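Local coordinates for acetyl-CoA acetyltransferase A (Ascaris suum, PDB 6BJA), which binds coenzyme A and, as a thiolase with acetyl-CoA C-acetyltransferase activity, probably catalyses the thiolytic cleavage or condensation of acyl-CoA thioesters, at residues 160-165 / 293-298; 298-303 / 331-336. All blocks are in the same frame, centred on the assembly; numbering follows the deposited sequence.

Contact 1 (160-165 / 293-298); sequences QPMGLC and IDFTVA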
loop_
_atom_site.group_PDB
_atom_site.type_symbol
_atom_site.label_atom_id
_atom_site.label_comp_id
_atom_site.label_asym_id
_atom_site.label_seq_id
_atom_site.Cartn_x
_atom_site.Cartn_y
_atom_site.Cartn_z
ATOM N N GLN A 160 -14.799 4.615 -18.902
ATOM C CA GLN A 160 -13.915 5.629 -19.449
ATOM C C GLN A 160 -14.175 6.928 -18.736
ATOM O O GLN A 160 -15.209 7.093 -18.098
ATOM C CB GLN A 160 -14.116 5.812 -20.948
ATOM C CG GLN A 160 -15.527 6.115 -21.361
ATOM C CD GLN A 160 -15.687 6.018 -22.878
ATOM O OE1 GLN A 160 -15.025 5.209 -23.527
ATOM N NE2 GLN A 160 -16.536 6.866 -23.448
ATOM N N PRO A 161 -13.240 7.870 -18.845
ATOM C CA PRO A 161 -13.396 9.135 -18.134
ATOM C C PRO A 161 -14.614 9.916 -18.605
ATOM O O PRO A 161 -14.949 9.870 -19.784
ATOM C CB PRO A 161 -12.106 9.888 -18.478
ATOM C CG PRO A 161 -11.136 8.814 -18.857
ATOM C CD PRO A 161 -11.939 7.768 -19.527
ATOM N N MET A 162 -15.261 10.643 -17.706
ATOM C CA MET A 162 -16.387 11.471 -18.107
ATOM C C MET A 162 -15.962 12.454 -19.220
ATOM O O MET A 162 -16.753 12.742 -20.105
ATOM C CB MET A 162 -16.975 12.216 -16.911
ATOM C CG MET A 162 -17.796 11.296 -15.946
ATOM S SD MET A 162 -18.492 12.274 -14.605
ATOM C CE MET A 162 -17.060 12.854 -13.713
ATOM N N GLY A 163 -14.722 12.925 -19.193
ATOM C CA GLY A 163 -14.265 13.837 -20.238
ATOM C C GLY A 163 -14.199 13.206 -21.616
ATOM O O GLY A 163 -14.373 13.894 -22.621
ATOM N N LEU A 164 -13.934 11.911 -21.697
ATOM C CA LEU A 164 -13.990 11.220 -22.977
ATOM C C LEU A 164 -15.424 11.100 -23.445
ATOM O O LEU A 164 -15.714 11.286 -24.617
ATOM C CB LEU A 164 -13.355 9.832 -22.890
ATOM C CG LEU A 164 -13.306 9.060 -24.211
ATOM C CD1 LEU A 164 -12.631 9.865 -25.330
ATOM C CD2 LEU A 164 -12.580 7.754 -23.998
ATOM N N CYS A 165 -16.329 10.762 -22.534
ATOM C CA CYS A 165 -17.750 10.743 -22.839
ATOM C C CYS A 165 -18.222 12.089 -23.386
ATOM O O CYS A 165 -18.986 12.164 -24.336
ATOM C CB CYS A 165 -18.559 10.393 -21.595
ATOM S SG CYS A 165 -18.273 8.689 -20.965
ATOM N N ILE A 293 -23.050 7.816 -21.685
ATOM C CA ILE A 293 -22.108 8.562 -22.507
ATOM C C ILE A 293 -22.647 9.959 -22.818
ATOM O O ILE A 293 -21.868 10.883 -23.059
ATOM C CB ILE A 293 -21.785 7.786 -23.810
ATOM C CG1 ILE A 293 -20.541 8.388 -24.473
ATOM C CG2 ILE A 293 -22.971 7.766 -24.741
ATOM C CD1 ILE A 293 -19.917 7.475 -25.525
ATOM N N ASP A 294 -23.970 10.103 -22.821
ATOM C CA ASP A 294 -24.632 11.361 -23.197
ATOM C C ASP A 294 -24.990 12.244 -21.996
ATOM O O ASP A 294 -25.852 13.113 -22.097
ATOM C CB ASP A 294 -25.923 11.055 -23.975
ATOM C CG ASP A 294 -25.658 10.453 -25.353
ATOM O OD1 ASP A 294 -24.756 10.959 -26.054
ATOM O OD2 ASP A 294 -26.356 9.463 -25.735
ATOM N N PHE A 295 -24.372 11.984 -20.852
ATOM C CA PHE A 295 -24.728 12.696 -19.613
ATOM C C PHE A 295 -24.736 14.221 -19.770
ATOM O O PHE A 295 -25.535 14.895 -19.140
ATOM C CB PHE A 295 -23.786 12.296 -18.468
ATOM C CG PHE A 295 -22.428 12.909 -18.537
ATOM C CD1 PHE A 295 -21.518 12.510 -19.496
ATOM C CD2 PHE A 295 -22.049 13.874 -17.621
ATOM C CE1 PHE A 295 -20.264 13.077 -19.571
ATOM C CE2 PHE A 295 -20.801 14.430 -17.679
ATOM C CZ PHE A 295 -19.904 14.049 -18.655
ATOM N N THR A 296 -23.894 14.742 -20.654
ATOM C CA THR A 296 -23.773 16.171 -20.835
ATOM C C THR A 296 -25.077 16.819 -21.329
ATOM O O THR A 296 -25.277 17.997 -21.084
ATOM C CB THR A 296 -22.618 16.484 -21.826
ATOM O OG1 THR A 296 -21.375 15.979 -21.310
ATOM C CG2 THR A 296 -22.444 17.981 -22.035
ATOM N N VAL A 297 -25.948 16.087 -22.038
ATOM C CA VAL A 297 -27.195 16.688 -22.523
ATOM C C VAL A 297 -28.410 16.437 -21.628
ATOM O O VAL A 297 -29.501 16.942 -21.903
ATOM C CB VAL A 297 -27.534 16.221 -23.965
ATOM C CG1 VAL A 297 -26.349 16.516 -24.884
ATOM C CG2 VAL A 297 -27.936 14.764 -24.002
ATOM N N ALA A 298 -28.226 15.715 -20.525
ATOM C CA ALA A 298 -29.336 15.509 -19.592
ATOM C C ALA A 298 -29.880 16.799 -18.940
ATOM O O ALA A 298 -31.078 16.900 -18.663
ATOM C CB ALA A 298 -28.921 14.515 -18.495
#
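Phe-295 pushes the edge of its ring against the first turn of helix 162-172, where Cys-165 and Met-162 receive it. Near the ring plane, CE1 lies 3.8 Å from Cys-165 CB and 3.6 Å from the carbonyl oxygen O of Met-162, while CZ of the ring meets Met-162 CB at 3.9 Å. CG of Phe-295 stands between the backbone N and the carbonyl carbon (chi1 76°), which sends the ring from the 3-10 segment toward the helix. The Met-162 sulfur SD adds an oblique Met-aromatic contact, 5.0 Å from the centroid of the Phe-295 ring and 31° off its normal. The contact joins the N-terminal thiolase region, at the start of a helix with Pro-161 as its N-cap residue, to the C-terminal region just ahead of helix 298-310. Ile-293 holds CG1 anti to its backbone N (chi1 -165°) and lays it along Cys-165, 4.0 Å from CB; its CD1 goes on to NE2 of Gln-160, also at 4.0 Å. Within 160-165, a nearly straight N-H...S hydrogen bond from that NE2 to Cys-165 SG (3.5 Å) ties the amide to the cysteine. Met-162 touches the bound coenzyme A and packs on Gln-70 of the second subunit, whereas the side chain of Phe-295 comes within about 4 Å of that of Cys-383, a predicted active-site residue.

Contact 2 (298-303 / 331-336); sequences APALAV and LAFIKE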
loop_
_atom_site.group_PDB
_atom_site.type_symbol
_atom_site.label_atom_id
_atom_site.label_comp_id
_atom_site.label_asym_id
_atom_site.label_seq_id
_atom_site.Cartn_x
_atom_site.Cartn_y
_atom_site.Cartn_z
ATOM N N ALA A 298 -28.226 15.715 -20.525
ATOM C CA ALA A 298 -29.336 15.509 -19.592
ATOM C C ALA A 298 -29.880 16.799 -18.940
ATOM O O ALA A 298 -31.078 16.900 -18.663
ATOM C CB ALA A 298 -28.921 14.515 -18.495
ATOM N N PRO A 299 -29.016 17.799 -18.680
ATOM C CA PRO A 299 -29.598 18.964 -18.000
ATOM C C PRO A 299 -30.697 19.673 -18.786
ATOM O O PRO A 299 -31.699 20.046 -18.191
ATOM C CB PRO A 299 -28.391 19.879 -17.780
ATOM C CG PRO A 299 -27.262 18.935 -17.618
ATOM C CD PRO A 299 -27.547 17.847 -18.669
ATOM N N ALA A 300 -30.542 19.838 -20.097
ATOM C CA ALA A 300 -31.573 20.518 -20.853
ATOM C C ALA A 300 -32.851 19.689 -20.851
ATOM O O ALA A 300 -33.946 20.247 -20.870
ATOM C CB ALA A 300 -31.117 20.784 -22.291
ATOM N N LEU A 301 -32.717 18.364 -20.799
ATOM C CA LEU A 301 -33.888 17.496 -20.735
ATOM C C LEU A 301 -34.633 17.691 -19.418
ATOM O O LEU A 301 -35.859 17.795 -19.392
ATOM C CB LEU A 301 -33.482 16.031 -20.914
ATOM C CG LEU A 301 -34.611 15.060 -21.219
ATOM C CD1 LEU A 301 -35.306 15.422 -22.538
ATOM C CD2 LEU A 301 -34.032 13.645 -21.283
ATOM N N ALA A 302 -33.886 17.801 -18.326
ATOM C CA ALA A 302 -34.511 18.034 -17.038
ATOM C C ALA A 302 -35.218 19.384 -17.024
ATOM O O ALA A 302 -36.314 19.515 -16.484
ATOM C CB ALA A 302 -33.477 17.956 -15.932
ATOM N N VAL A 303 -34.587 20.395 -17.616
ATOM C CA VAL A 303 -35.167 21.736 -17.644
ATOM C C VAL A 303 -36.441 21.778 -18.503
ATOM O O VAL A 303 -37.409 22.433 -18.132
ATOM C CB VAL A 303 -34.143 22.760 -18.157
ATOM C CG1 VAL A 303 -34.815 24.099 -18.519
ATOM C CG2 VAL A 303 -33.060 22.949 -17.125
ATOM N N LEU A 331 -22.037 25.150 -23.031
ATOM C CA LEU A 331 -22.365 25.419 -24.437
ATOM C C LEU A 331 -23.560 24.599 -24.922
ATOM O O LEU A 331 -24.443 25.107 -25.612
ATOM C CB LEU A 331 -21.164 25.128 -25.316
ATOM C CG LEU A 331 -20.054 26.171 -25.205
ATOM C CD1 LEU A 331 -18.796 25.671 -25.852
ATOM C CD2 LEU A 331 -20.474 27.523 -25.814
ATOM N N ALA A 332 -23.587 23.318 -24.572
ATOM C CA ALA A 332 -24.666 22.455 -25.028
ATOM C C ALA A 332 -25.998 22.912 -24.439
ATOM O O ALA A 332 -27.022 22.915 -25.108
ATOM C CB ALA A 332 -24.382 21.004 -24.660
ATOM N N PHE A 333 -25.979 23.281 -23.161
ATOM C CA PHE A 333 -27.177 23.706 -22.465
ATOM C C PHE A 333 -27.752 24.964 -23.109
ATOM O O PHE A 333 -28.948 25.040 -23.395
ATOM C CB PHE A 333 -26.804 23.928 -20.983
ATOM C CG PHE A 333 -27.943 24.287 -20.069
ATOM C CD1 PHE A 333 -28.799 23.294 -19.578
ATOM C CD2 PHE A 333 -28.094 25.593 -19.600
ATOM C CE1 PHE A 333 -29.811 23.617 -18.669
ATOM C CE2 PHE A 333 -29.111 25.916 -18.701
ATOM C CZ PHE A 333 -29.968 24.929 -18.240
ATOM N N ILE A 334 -26.880 25.958 -23.296
ATOM C CA ILE A 334 -27.255 27.240 -23.885
ATOM C C ILE A 334 -27.804 27.040 -25.300
ATOM O O ILE A 334 -28.825 27.634 -25.665
ATOM C CB ILE A 334 -26.047 28.180 -23.877
ATOM C CG1 ILE A 334 -25.712 28.597 -22.453
ATOM C CG2 ILE A 334 -26.319 29.436 -24.701
ATOM C CD1 ILE A 334 -24.385 29.255 -22.314
ATOM N N LYS A 335 -27.140 26.197 -26.078
ATOM C CA LYS A 335 -27.563 25.967 -27.454
ATOM C C LYS A 335 -28.894 25.238 -27.529
ATOM O O LYS A 335 -29.789 25.602 -28.301
ATOM C CB LYS A 335 -26.489 25.176 -28.215
ATOM C CG LYS A 335 -26.739 25.090 -29.722
ATOM C CD LYS A 335 -26.634 26.492 -30.296
ATOM C CE LYS A 335 -26.930 26.585 -31.768
ATOM N NZ LYS A 335 -26.917 28.051 -32.090
ATOM N N GLU A 336 -29.038 24.190 -26.731
ATOM C CA GLU A 336 -30.241 23.379 -26.784
ATOM C C GLU A 336 -31.482 24.157 -26.352
ATOM O O GLU A 336 -32.548 24.021 -26.955
ATOM C CB GLU A 336 -30.057 22.141 -25.915
ATOM C CG GLU A 336 -31.190 21.174 -26.024
ATOM C CD GLU A 336 -31.278 20.505 -27.378
ATOM O OE1 GLU A 336 -30.244 20.387 -28.067
ATOM O OE2 GLU A 336 -32.389 20.075 -27.732
#
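Phe-333 spans the gap between two helices and delivers one edge of its ring to the N-terminal part of helix 298-310. Its CG stands anti to the backbone N (chi1 -176°), which carries the phenyl group out from its own helix until CD1 and CE1 lie against Pro-299, Ala-300 and Val-303. The closest approach of the ring is to Val-303, whose CG2 methyl sits near the ring plane, 3.7 Å from CE1 and 3.8 Å from CZ of Phe-333; the two side chains run at about a right angle to each other. The backbone N of Ala-300 lies at the same rim, 3.9 Å from CD1 of Phe-333. Pro-299 comes in obliquely, with CB also 3.9 Å from that CD1. Three residues within little more than one helical turn thus line the end of the ring that faces them.

One turn further on, Glu-336 uses its aliphatic part: CG lies 3.8 Å from the CB of Ala-300. The bend at chi2 (68°) turns the carboxylate away from the direct line of the chain, and its OE1 is hydrogen-bonded to Tyr-173. The segment axes approach to 9.2 Å with a crossing angle of -40°. Among the touching residues only Ala-300 is small, and it is here that the backbones come nearest, with the CA atoms of Ala-300 and Phe-333 5.7 Å apart.

Both helices rest on the mixed sheet of the thiolase fold: Pro-299 and Val-303 touch strands 388-396, 377-384 and 319-322, while Phe-333 reaches Ala-381 and Ile-322 on the last two of these strands.

Both contacts are largely buried and lie in series along the chain, sharing Ala-298, where the 3-10 segment of contact 1 passes into the helix of contact 2; their centres are 14 Å apart. Contact 1 bridges the N- and C-terminal thiolase regions beside the coenzyme A pocket and reaches a second subunit. Its chemistry is correspondingly mixed, with sulfur, a backbone carbonyl and an amide among aromatic and aliphatic groups. Contact 2 stays within the C-terminal region, between two helices on the sheet, and is mostly hydrocarbon. In each, a phenylalanine edge meets the start of a helix. Phe-295 in contact 1 and Pro-299 in contact 2 both come close to Cys-383, a predicted active-site residue.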